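PDB 2X26: putative aliphatic sulfonates-binding protein from Escherichia coli, which probably captures aliphatic sulfonates in the periplasm for a binding-protein-dependent ABC transport system. Local coordinates for residues Trp156-Trp159 and Asp160-Ser164; Ala190-Pro193 and Tyr194-Asn198; Asp266-Glu270 and Asn271-Pro275. One frame throughout, in Å; residues are numbered along the deposited sequence.

Contact 1 (Trp156-Trp159 and Asp160-Ser164); sequences WAIW and DPYYS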
ATOM      1  N   TRP A 156     -18.432  10.432  -4.478  1.00  3.14           N
ATOM      2  CA  TRP A 156     -16.994  10.610  -4.303  1.00  3.81           C
ATOM      3  C   TRP A 156     -16.399   9.233  -3.993  1.00  3.34           C
ATOM      4  O   TRP A 156     -16.754   8.567  -2.997  1.00  5.57           O
ATOM      5  CB  TRP A 156     -16.690  11.612  -3.178  1.00  3.42           C
ATOM      6  CG  TRP A 156     -15.225  11.892  -2.909  1.00  5.11           C
ATOM      7  CD1 TRP A 156     -14.199  11.782  -3.780  1.00  6.42           C
ATOM      8  CD2 TRP A 156     -14.667  12.410  -1.702  1.00  5.94           C
ATOM      9  NE1 TRP A 156     -13.014  12.153  -3.182  1.00  3.83           N
ATOM     10  CE2 TRP A 156     -13.285  12.551  -1.904  1.00  4.38           C
ATOM     11  CE3 TRP A 156     -15.204  12.725  -0.445  1.00  6.15           C
ATOM     12  CZ2 TRP A 156     -12.420  13.001  -0.911  1.00  4.50           C
ATOM     13  CZ3 TRP A 156     -14.336  13.190   0.548  1.00  6.11           C
ATOM     14  CH2 TRP A 156     -12.971  13.317   0.305  1.00  7.95           C
ATOM     15  N   ALA A 157     -15.527   8.782  -4.873  1.00  3.37           N
ATOM     16  CA  ALA A 157     -14.856   7.500  -4.633  1.00  3.14           C
ATOM     17  C   ALA A 157     -13.512   7.840  -4.022  1.00  4.14           C
ATOM     18  O   ALA A 157     -12.738   8.620  -4.598  1.00  4.50           O
ATOM     19  CB  ALA A 157     -14.707   6.728  -5.942  1.00  3.96           C
ATOM     20  N   ILE A 158     -13.271   7.323  -2.817  1.00  3.27           N
ATOM     21  CA  ILE A 158     -12.120   7.732  -1.997  1.00  4.07           C
ATOM     22  C   ILE A 158     -11.707   6.669  -0.988  1.00  3.37           C
ATOM     23  O   ILE A 158     -12.476   5.749  -0.676  1.00  3.77           O
ATOM     24  CB  ILE A 158     -12.458   9.108  -1.261  1.00  3.34           C
ATOM     25  CG1 ILE A 158     -11.197   9.769  -0.645  1.00  3.37           C
ATOM     26  CG2 ILE A 158     -13.588   8.924  -0.271  1.00  7.93           C
ATOM     27  CD1 ILE A 158     -10.118  10.137  -1.670  1.00  3.59           C
ATOM     28  N   TRP A 159     -10.454   6.769  -0.515  1.00  2.41           N
ATOM     29  CA  TRP A 159      -9.888   5.858   0.463  1.00  2.36           C
ATOM     30  C   TRP A 159      -9.832   6.470   1.874  1.00  3.26           C
ATOM     31  O   TRP A 159     -10.064   7.671   2.068  1.00  2.19           O
ATOM     32  CB  TRP A 159      -8.487   5.425   0.023  1.00  3.43           C
ATOM     33  CG  TRP A 159      -7.546   6.565  -0.262  1.00  2.30           C
ATOM     34  CD1 TRP A 159      -6.671   7.136   0.591  1.00  4.03           C
ATOM     35  CD2 TRP A 159      -7.386   7.252  -1.533  1.00  2.72           C
ATOM     36  NE1 TRP A 159      -5.958   8.151  -0.048  1.00  3.34           N
ATOM     37  CE2 TRP A 159      -6.373   8.222  -1.360  1.00  4.23           C
ATOM     38  CE3 TRP A 159      -7.968   7.091  -2.809  1.00  4.72           C
ATOM     39  CZ2 TRP A 159      -5.941   9.078  -2.412  1.00  3.63           C
ATOM     40  CZ3 TRP A 159      -7.518   7.931  -3.860  1.00  6.52           C
ATOM     41  CH2 TRP A 159      -6.551   8.914  -3.644  1.00  5.42           C
ATOM     42  N   ASP A 160      -9.566   5.625   2.856  1.00  3.35           N
ATOM     43  CA  ASP A 160      -9.341   6.085   4.238  1.00  3.40           C
ATOM     44  C   ASP A 160      -7.943   6.713   4.327  1.00  3.69           C
ATOM     45  O   ASP A 160      -6.971   6.191   3.737  1.00  3.69           O
ATOM     46  CB  ASP A 160      -9.424   4.865   5.155  1.00  2.39           C
ATOM     47  CG  ASP A 160     -10.575   4.905   6.126  1.00  4.23           C
ATOM     48  OD1 ASP A 160     -11.137   6.013   6.355  1.00  4.04           O
ATOM     49  OD2 ASP A 160     -10.829   3.806   6.747  1.00  4.38           O
ATOM     50  N   PRO A 161      -7.782   7.750   5.148  1.00  2.91           N
ATOM     51  CA  PRO A 161      -8.726   8.241   6.184  1.00  3.10           C
ATOM     52  C   PRO A 161      -9.708   9.344   5.747  1.00  3.01           C
ATOM     53  O   PRO A 161     -10.504   9.809   6.570  1.00  2.89           O
ATOM     54  CB  PRO A 161      -7.760   8.841   7.227  1.00  3.14           C
ATOM     55  CG  PRO A 161      -6.680   9.490   6.336  1.00  3.87           C
ATOM     56  CD  PRO A 161      -6.417   8.282   5.392  1.00  3.96           C
ATOM     57  N   TYR A 162      -9.682   9.746   4.481  1.00  2.79           N
ATOM     58  CA  TYR A 162     -10.641  10.735   3.999  1.00  2.84           C
ATOM     59  C   TYR A 162     -12.062  10.229   4.221  1.00  2.53           C
ATOM     60  O   TYR A 162     -12.955  11.004   4.555  1.00  3.08           O
ATOM     61  CB  TYR A 162     -10.475  10.967   2.494  1.00  2.42           C
ATOM     62  CG  TYR A 162      -9.133  11.572   2.098  1.00  5.32           C
ATOM     63  CD1 TYR A 162      -8.179  10.803   1.455  1.00  7.78           C
ATOM     64  CD2 TYR A 162      -8.847  12.907   2.335  1.00  5.83           C
ATOM     65  CE1 TYR A 162      -6.952  11.330   1.081  1.00  6.18           C
ATOM     66  CE2 TYR A 162      -7.597  13.455   1.963  1.00  7.79           C
ATOM     67  CZ  TYR A 162      -6.676  12.636   1.312  1.00  4.61           C
ATOM     68  OH  TYR A 162      -5.465  13.153   0.893  1.00 10.73           O
ATOM     69  N   TYR A 163     -12.237   8.940   3.953  1.00  2.10           N
ATOM     70  CA  TYR A 163     -13.519   8.288   4.094  1.00  3.53           C
ATOM     71  C   TYR A 163     -13.983   8.481   5.545  1.00  3.26           C
ATOM     72  O   TYR A 163     -15.080   9.021   5.760  1.00  3.05           O
ATOM     73  CB  TYR A 163     -13.405   6.808   3.705  1.00  2.68           C
ATOM     74  CG  TYR A 163     -14.437   5.887   4.315  1.00  2.00           C
ATOM     75  CD1 TYR A 163     -15.760   6.323   4.508  1.00  2.67           C
ATOM     76  CD2 TYR A 163     -14.116   4.573   4.662  1.00  3.66           C
ATOM     77  CE1 TYR A 163     -16.723   5.487   5.074  1.00  3.76           C
ATOM     78  CE2 TYR A 163     -15.085   3.725   5.211  1.00  2.00           C
ATOM     79  CZ  TYR A 163     -16.371   4.188   5.422  1.00  2.82           C
ATOM     80  OH  TYR A 163     -17.307   3.316   5.974  1.00  5.90           O
ATOM     81  N   SER A 164     -13.150   8.103   6.508  1.00  2.00           N
ATOM     82  CA  SER A 164     -13.573   8.147   7.902  1.00  2.82           C
ATOM     83  C   SER A 164     -13.815   9.588   8.303  1.00  3.15           C
ATOM     84  O   SER A 164     -14.755   9.866   9.063  1.00  2.89           O
ATOM     85  CB  SER A 164     -12.570   7.530   8.857  1.00  3.34           C
ATOM     86  OG  SER A 164     -12.481   6.094   8.715  1.00  2.42           O
TER
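Trp156 meets the helix that follows it through the far rim of its indole, CH2 lying 4.1 Å from Tyr162 CB as the two side chains cross at about a right angle. Ile158 comes closer: its CG1, anti to the backbone N (chi1 -167°), packs 3.4 Å from Tyr162 CB, while its CD1 lies over one face of the Trp159 ring, toward its rim. Trp159 ends the strand with both carbonyl and indole engaged. Trp159 O accepts from Tyr163 N at 3.1 Å. The indole runs alongside Tyr162, which turns its edge to the indole face in an offset edge-to-face pair with planes 79° apart. With an alanine in place of Trp159, the Tyr162 ring would probably lose its aromatic mate and be freer to turn. Past the strand comes the cis peptide before Pro161, and Asp160 OD1 reaches forward to take bonds from Ser164 OG at 2.7 Å and from Ser164 N; OD2 is held by His244. Strand 155-159 runs in a five-stranded mixed sheet between 107-110 and 87-92, with Trp156 against helix 141-149, Trp159 touching helix 115-126 and Tyr163 lying on strand 87-92.

Contact 2 (Ala190-Pro193 and Tyr194-Asn198); sequences AARP and YAEKN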
ATOM      1  N   ALA A 190      11.060  -3.960  -3.270  1.00  5.31           N
ATOM      2  CA  ALA A 190      12.488  -3.677  -3.199  1.00  4.67           C
ATOM      3  C   ALA A 190      13.092  -3.825  -4.562  1.00  5.85           C
ATOM      4  O   ALA A 190      12.486  -4.402  -5.418  1.00  5.31           O
ATOM      5  CB  ALA A 190      13.174  -4.655  -2.251  1.00  5.81           C
ATOM      6  N   ALA A 191      14.316  -3.322  -4.755  1.00  6.67           N
ATOM      7  CA  ALA A 191      15.074  -3.697  -5.940  1.00  7.57           C
ATOM      8  C   ALA A 191      15.509  -5.163  -5.865  1.00  8.50           C
ATOM      9  O   ALA A 191      15.838  -5.686  -4.779  1.00  7.59           O
ATOM     10  CB  ALA A 191      16.285  -2.781  -6.092  1.00  8.71           C
ATOM     11  N   ARG A 192      15.469  -5.852  -7.011  1.00  7.71           N
ATOM     12  CA  ARG A 192      15.786  -7.263  -6.990  1.00  8.50           C
ATOM     13  C   ARG A 192      17.163  -7.613  -6.405  1.00  7.80           C
ATOM     14  O   ARG A 192      17.280  -8.555  -5.617  1.00  6.68           O
ATOM     15  CB  ARG A 192      15.530  -7.911  -8.339  1.00  8.70           C
ATOM     16  CG  ARG A 192      15.711  -9.435  -8.339  1.00 12.86           C
ATOM     17  CD  ARG A 192      15.736  -9.960  -9.767  1.00 15.68           C
ATOM     18  NE  ARG A 192      14.660  -9.370 -10.565  1.00 15.30           N
ATOM     19  CZ  ARG A 192      13.471  -9.936 -10.727  1.00 15.39           C
ATOM     20  NH1 ARG A 192      13.206 -11.109 -10.127  1.00 14.24           N
ATOM     21  NH2 ARG A 192      12.529  -9.313 -11.451  1.00 16.30           N
ATOM     22  N   PRO A 193      18.206  -6.839  -6.725  1.00  7.80           N
ATOM     23  CA  PRO A 193      19.507  -7.237  -6.196  1.00  7.97           C
ATOM     24  C   PRO A 193      19.546  -7.124  -4.683  1.00  7.97           C
ATOM     25  O   PRO A 193      20.195  -7.957  -4.023  1.00  8.78           O
ATOM     26  CB  PRO A 193      20.464  -6.208  -6.836  1.00  8.17           C
ATOM     27  CG  PRO A 193      19.831  -5.855  -8.072  1.00  8.10           C
ATOM     28  CD  PRO A 193      18.350  -5.769  -7.729  1.00  7.79           C
ATOM     29  N   TYR A 194      18.835  -6.143  -4.112  1.00  7.43           N
ATOM     30  CA  TYR A 194      18.839  -5.983  -2.655  1.00  7.24           C
ATOM     31  C   TYR A 194      18.089  -7.110  -1.991  1.00  6.76           C
ATOM     32  O   TYR A 194      18.509  -7.573  -0.947  1.00  6.49           O
ATOM     33  CB  TYR A 194      18.168  -4.666  -2.225  1.00  6.10           C
ATOM     34  CG  TYR A 194      18.296  -4.284  -0.758  1.00  4.92           C
ATOM     35  CD1 TYR A 194      19.395  -3.544  -0.307  1.00  5.87           C
ATOM     36  CD2 TYR A 194      17.316  -4.639   0.182  1.00  5.05           C
ATOM     37  CE1 TYR A 194      19.529  -3.158   1.037  1.00  4.32           C
ATOM     38  CE2 TYR A 194      17.460  -4.279   1.554  1.00  6.62           C
ATOM     39  CZ  TYR A 194      18.554  -3.528   1.968  1.00  5.22           C
ATOM     40  OH  TYR A 194      18.681  -3.118   3.295  1.00  5.82           O
ATOM     41  N   ALA A 195      16.976  -7.521  -2.593  1.00  6.59           N
ATOM     42  CA  ALA A 195      16.184  -8.608  -2.032  1.00  8.19           C
ATOM     43  C   ALA A 195      17.005  -9.924  -2.103  1.00  9.19           C
ATOM     44  O   ALA A 195      17.002 -10.698  -1.133  1.00  8.49           O
ATOM     45  CB  ALA A 195      14.895  -8.735  -2.799  1.00  9.33           C
ATOM     46  N   GLU A 196      17.683 -10.150  -3.238  1.00 10.24           N
ATOM     47  CA  GLU A 196      18.440 -11.394  -3.412  0.50 11.14           C
ATOM     48  C   GLU A 196      19.665 -11.480  -2.503  1.00 11.38           C
ATOM     49  O   GLU A 196      19.985 -12.572  -1.993  1.00 12.70           O
ATOM     50  CB  GLU A 196      18.787 -11.614  -4.887  0.50 11.48           C
ATOM     51  CG  GLU A 196      17.544 -11.953  -5.722  0.50 12.75           C
ATOM     52  CD  GLU A 196      17.136 -13.411  -5.564  0.50 15.60           C
ATOM     53  OE1 GLU A 196      18.021 -14.243  -5.268  0.50 15.96           O
ATOM     54  OE2 GLU A 196      15.939 -13.718  -5.745  0.50 16.35           O
ATOM     55  N   LYS A 197      20.315 -10.343  -2.271  1.00 11.03           N
ATOM     56  CA  LYS A 197      21.480 -10.245  -1.413  1.00 10.33           C
ATOM     57  C   LYS A 197      21.104 -10.331   0.056  1.00  9.97           C
ATOM     58  O   LYS A 197      21.920 -10.767   0.876  1.00  9.25           O
ATOM     59  CB  LYS A 197      22.155  -8.888  -1.632  1.00 10.83           C
ATOM     60  CG  LYS A 197      23.391  -8.731  -0.783  1.00 15.31           C
ATOM     61  CD  LYS A 197      24.359  -7.729  -1.336  1.00 19.46           C
ATOM     62  CE  LYS A 197      25.797  -8.211  -1.052  1.00 21.06           C
ATOM     63  NZ  LYS A 197      26.823  -7.187  -1.422  1.00 24.77           N
ATOM     64  N   ASN A 198      19.900  -9.851   0.404  1.00  7.59           N
ATOM     65  CA  ASN A 198      19.537  -9.698   1.816  1.00  7.36           C
ATOM     66  C   ASN A 198      18.242 -10.434   2.182  1.00  7.59           C
ATOM     67  O   ASN A 198      17.436  -9.943   2.973  1.00  7.54           O
ATOM     68  CB  ASN A 198      19.414  -8.208   2.187  1.00  5.80           C
ATOM     69  CG  ASN A 198      20.703  -7.427   1.917  1.00  6.16           C
ATOM     70  OD1 ASN A 198      21.686  -7.634   2.597  1.00 11.16           O
ATOM     71  ND2 ASN A 198      20.684  -6.514   0.934  1.00  8.80           N
TER
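Ala191 O is gripped by two backbone donors at the start of the short helix 192-197. Ala195 N makes the sound bond, 3.1 Å to Ala191 O and nearly straight at 161°, while Tyr194 N adds a weak and strongly bent one. The next two rungs follow the same i to i+4 pattern. Glu196 N binds Arg192 O at 2.9 Å, and Lys197 N binds Pro193 O.

Proline suits the first turn, where its nitrogen has no hydrogen to give and no helical carbonyl calls for one. The Tyr194 side chain starts anti to its own nitrogen (chi1 -171°), which carries the ring toward the helix end. There Asn198 folds back: its ND2 sits 3.4 Å above the Tyr194 ring plane, over the centre, and donates to Tyr194 O at 3.1 Å on an in-plane lone pair. Asn198 N bonds to Tyr194 O too, giving that carbonyl a double grip. The phenol OH bonds to Ala4 O, fixing the far end of the ring.

The Arg192 and Glu196 side chains run side by side, Arg192 CG 4.1 Å from Glu196 CG; beyond this the guanidinium turns to other partners, NH2 forming a salt bridge with Asp73 and also bonding to Gln282 O. On the buried side Ala190 CB and Ala195 CB touch at 4.5 Å, and both pack on Val77 of strand 74-80. This is a strand-to-helix junction: Ala191, at the N-cap position, passes the chain from strand 186-191 of a mixed five-stranded sheet into one helical segment, and Asn198 into the next, helix 199-218.

Contact 3 (Asp266-Glu270 and Asn271-Pro275); sequences DLFYE and NRLVP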
ATOM      1  N   ASP A 266      -3.750  -5.772 -16.349  1.00 10.86           N
ATOM      2  CA  ASP A 266      -4.447  -5.870 -17.640  1.00 13.04           C
ATOM      3  C   ASP A 266      -5.518  -4.803 -17.795  1.00 11.95           C
ATOM      4  O   ASP A 266      -5.568  -4.135 -18.838  1.00 11.58           O
ATOM      5  CB  ASP A 266      -5.047  -7.249 -17.873  1.00 12.73           C
ATOM      6  CG  ASP A 266      -4.004  -8.366 -17.859  1.00 16.31           C
ATOM      7  OD1 ASP A 266      -2.791  -8.104 -18.007  1.00 20.93           O
ATOM      8  OD2 ASP A 266      -4.427  -9.525 -17.680  1.00 19.83           O
ATOM      9  N   LEU A 267      -6.339  -4.611 -16.760  1.00 11.15           N
ATOM     10  CA  LEU A 267      -7.372  -3.573 -16.769  1.00 11.10           C
ATOM     11  C   LEU A 267      -6.781  -2.181 -17.045  1.00 11.53           C
ATOM     12  O   LEU A 267      -7.299  -1.413 -17.877  1.00 13.41           O
ATOM     13  CB  LEU A 267      -8.110  -3.536 -15.422  1.00 10.96           C
ATOM     14  CG  LEU A 267      -9.311  -2.574 -15.310  1.00 12.01           C
ATOM     15  CD1 LEU A 267     -10.375  -2.946 -16.367  1.00 14.90           C
ATOM     16  CD2 LEU A 267      -9.918  -2.508 -13.875  1.00 14.57           C
ATOM     17  N   PHE A 268      -5.696  -1.853 -16.346  1.00 10.75           N
ATOM     18  CA  PHE A 268      -5.035  -0.576 -16.549  1.00 10.44           C
ATOM     19  C   PHE A 268      -4.450  -0.419 -17.957  1.00 10.74           C
ATOM     20  O   PHE A 268      -4.642   0.630 -18.580  1.00 11.84           O
ATOM     21  CB  PHE A 268      -4.029  -0.254 -15.436  1.00  9.85           C
ATOM     22  CG  PHE A 268      -4.666   0.408 -14.239  1.00  9.37           C
ATOM     23  CD1 PHE A 268      -5.748  -0.185 -13.592  1.00 10.34           C
ATOM     24  CD2 PHE A 268      -4.184   1.633 -13.743  1.00  7.69           C
ATOM     25  CE1 PHE A 268      -6.355   0.453 -12.474  1.00 11.35           C
ATOM     26  CE2 PHE A 268      -4.785   2.244 -12.662  1.00 11.96           C
ATOM     27  CZ  PHE A 268      -5.855   1.655 -12.018  1.00 11.14           C
ATOM     28  N   TYR A 269      -3.819  -1.471 -18.491  1.00 10.23           N
ATOM     29  CA  TYR A 269      -3.319  -1.416 -19.871  1.00 10.67           C
ATOM     30  C   TYR A 269      -4.481  -1.265 -20.867  1.00 12.29           C
ATOM     31  O   TYR A 269      -4.369  -0.525 -21.871  1.00 12.12           O
ATOM     32  CB  TYR A 269      -2.540  -2.683 -20.206  1.00 11.09           C
ATOM     33  CG  TYR A 269      -2.195  -2.851 -21.682  1.00 13.24           C
ATOM     34  CD1 TYR A 269      -1.272  -2.006 -22.297  1.00 14.79           C
ATOM     35  CD2 TYR A 269      -2.759  -3.889 -22.447  1.00 14.76           C
ATOM     36  CE1 TYR A 269      -0.925  -2.165 -23.639  1.00 16.20           C
ATOM     37  CE2 TYR A 269      -2.422  -4.055 -23.793  1.00 17.23           C
ATOM     38  CZ  TYR A 269      -1.503  -3.188 -24.377  1.00 19.23           C
ATOM     39  OH  TYR A 269      -1.157  -3.345 -25.700  1.00 22.13           O
ATOM     40  N   GLU A 270      -5.562  -2.018 -20.632  1.00 12.33           N
ATOM     41  CA  GLU A 270      -6.728  -2.012 -21.556  1.00 15.72           C
ATOM     42  C   GLU A 270      -7.355  -0.635 -21.630  1.00 16.12           C
ATOM     43  O   GLU A 270      -7.900  -0.243 -22.663  1.00 16.30           O
ATOM     44  CB  GLU A 270      -7.793  -3.040 -21.158  1.00 15.51           C
ATOM     45  CG  GLU A 270      -7.395  -4.468 -21.497  1.00 18.98           C
ATOM     46  CD  GLU A 270      -8.154  -5.520 -20.681  1.00 23.98           C
ATOM     47  OE1 GLU A 270      -9.074  -5.151 -19.900  1.00 25.20           O
ATOM     48  OE2 GLU A 270      -7.806  -6.721 -20.820  1.00 26.46           O
ATOM     49  N   ASN A 271      -7.233   0.116 -20.552  1.00 15.75           N
ATOM     50  CA  ASN A 271      -7.788   1.466 -20.513  1.00 16.36           C
ATOM     51  C   ASN A 271      -6.740   2.531 -20.785  1.00 14.90           C
ATOM     52  O   ASN A 271      -6.954   3.700 -20.487  1.00 15.27           O
ATOM     53  CB  ASN A 271      -8.483   1.710 -19.180  1.00 17.86           C
ATOM     54  CG  ASN A 271      -9.764   0.929 -19.047  1.00 20.97           C
ATOM     55  OD1 ASN A 271     -10.850   1.433 -19.376  1.00 23.01           O
ATOM     56  ND2 ASN A 271      -9.655  -0.327 -18.563  1.00 23.11           N
ATOM     57  N   ARG A 272      -5.620   2.106 -21.366  1.00 13.75           N
ATOM     58  CA  ARG A 272      -4.481   2.992 -21.710  1.00 14.48           C
ATOM     59  C   ARG A 272      -3.965   3.880 -20.550  1.00 13.59           C
ATOM     60  O   ARG A 272      -3.357   4.950 -20.766  1.00 13.03           O
ATOM     61  CB  ARG A 272      -4.766   3.799 -22.997  1.00 14.62           C
ATOM     62  CG  ARG A 272      -5.436   3.001 -24.104  1.00 18.42           C
ATOM     63  CD  ARG A 272      -5.982   3.941 -25.212  1.00 23.67           C
ATOM     64  NE  ARG A 272      -5.133   5.141 -25.381  1.00 27.19           N
ATOM     65  CZ  ARG A 272      -5.312   6.084 -26.312  1.00 30.46           C
ATOM     66  NH1 ARG A 272      -6.316   5.996 -27.199  1.00 29.82           N
ATOM     67  NH2 ARG A 272      -4.476   7.122 -26.367  1.00 32.32           N
ATOM     68  N   LEU A 273      -4.170   3.404 -19.315  1.00 12.09           N
ATOM     69  CA  LEU A 273      -3.608   4.054 -18.127  1.00 12.16           C
ATOM     70  C   LEU A 273      -2.104   3.793 -18.005  1.00 13.34           C
ATOM     71  O   LEU A 273      -1.376   4.629 -17.476  1.00 14.35           O
ATOM     72  CB  LEU A 273      -4.359   3.576 -16.872  1.00 13.18           C
ATOM     73  CG  LEU A 273      -5.823   4.046 -16.823  1.00 11.49           C
ATOM     74  CD1 LEU A 273      -6.675   3.372 -15.779  1.00 15.01           C
ATOM     75  CD2 LEU A 273      -5.830   5.597 -16.611  1.00 15.41           C
ATOM     76  N   VAL A 274      -1.641   2.623 -18.452  1.00 12.19           N
ATOM     77  CA  VAL A 274      -0.208   2.366 -18.613  1.00 13.15           C
ATOM     78  C   VAL A 274       0.047   1.955 -20.040  1.00 13.52           C
ATOM     79  O   VAL A 274      -0.863   1.433 -20.691  1.00 13.89           O
ATOM     80  CB  VAL A 274       0.264   1.214 -17.672  1.00 12.19           C
ATOM     81  CG1 VAL A 274       0.175   1.653 -16.259  1.00 13.11           C
ATOM     82  CG2 VAL A 274      -0.574  -0.044 -17.898  1.00 11.45           C
ATOM     83  N   PRO A 275       1.293   2.151 -20.539  1.00 14.20           N
ATOM     84  CA  PRO A 275       1.552   1.969 -21.957  1.00 14.37           C
ATOM     85  C   PRO A 275       1.821   0.519 -22.368  1.00 14.96           C
ATOM     86  O   PRO A 275       1.861   0.220 -23.576  1.00 15.98           O
ATOM     87  CB  PRO A 275       2.834   2.808 -22.184  1.00 14.37           C
ATOM     88  CG  PRO A 275       3.536   2.801 -20.894  1.00 13.79           C
ATOM     89  CD  PRO A 275       2.459   2.754 -19.837  1.00 14.92           C
TER
HETATM   90  O   HOH W   1      -1.888   1.427 -23.266  1.00 27.63           O
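The Phe268 ring carries Leu273 CD1 over one face, 3.8 Å from the ring centroid and 17° off the normal, a CH-pi contact. Tyr269 instead receives oxygen at its edge, Pro275 O lying in the ring plane 3.7 Å from CE1. A third flat group, the Asn271 amide, lines its plane up with Leu267 O: ND2 donates to it at 2.7 Å along an almost straight line, 176°. Asn271 N bonds to the same Leu267 O from the opposite face of the carbonyl plane, so this last-turn oxygen is held from two sides. With CG anti to its own carbonyl carbon (chi1 -71°), Asn271 folds its amide back along the helix, where ND2 also touches Leu267 CD1.

Val274 CG2 packs against Tyr269 CB, and a water bonded to Val274 O reaches Tyr269 O weakly. Outside the turn, Leu267 and Leu273 lie on helix 115-126, Val274 on helix 62-69, and Phe268 touches both. Leu273 N to Phe268 O at 2.9 Å and Arg272 N to Tyr269 O at 3.0 Å, with Arg272 at positive phi, form the Schellman motif that ends helix 255-270, sealed by the apolar pair Phe268 and Leu273.

How the contacts relate
Followed from the N terminus, the three contacts come in series, none enclosing or crossing another. Each joins adjoining segments, so each closes only a local turn. Contact 1 links a strand of the 107-110, 155-159 and 87-92 sheet to helix 162-169. The chain then passes to the other sheet, where contact 2 starts a helix at the end of strand 186-191. Contact 3 comes last, ending helix 255-270 against helices 62-69 and 115-126, which follow strands of the two different sheets. Contacts 1 and 2 lie on opposite sides of the chain's centre, their own centres 34 Å apart; contact 3 stays about 10 Å from contact 1 and about 17 Å from contact 2 at the nearest atoms.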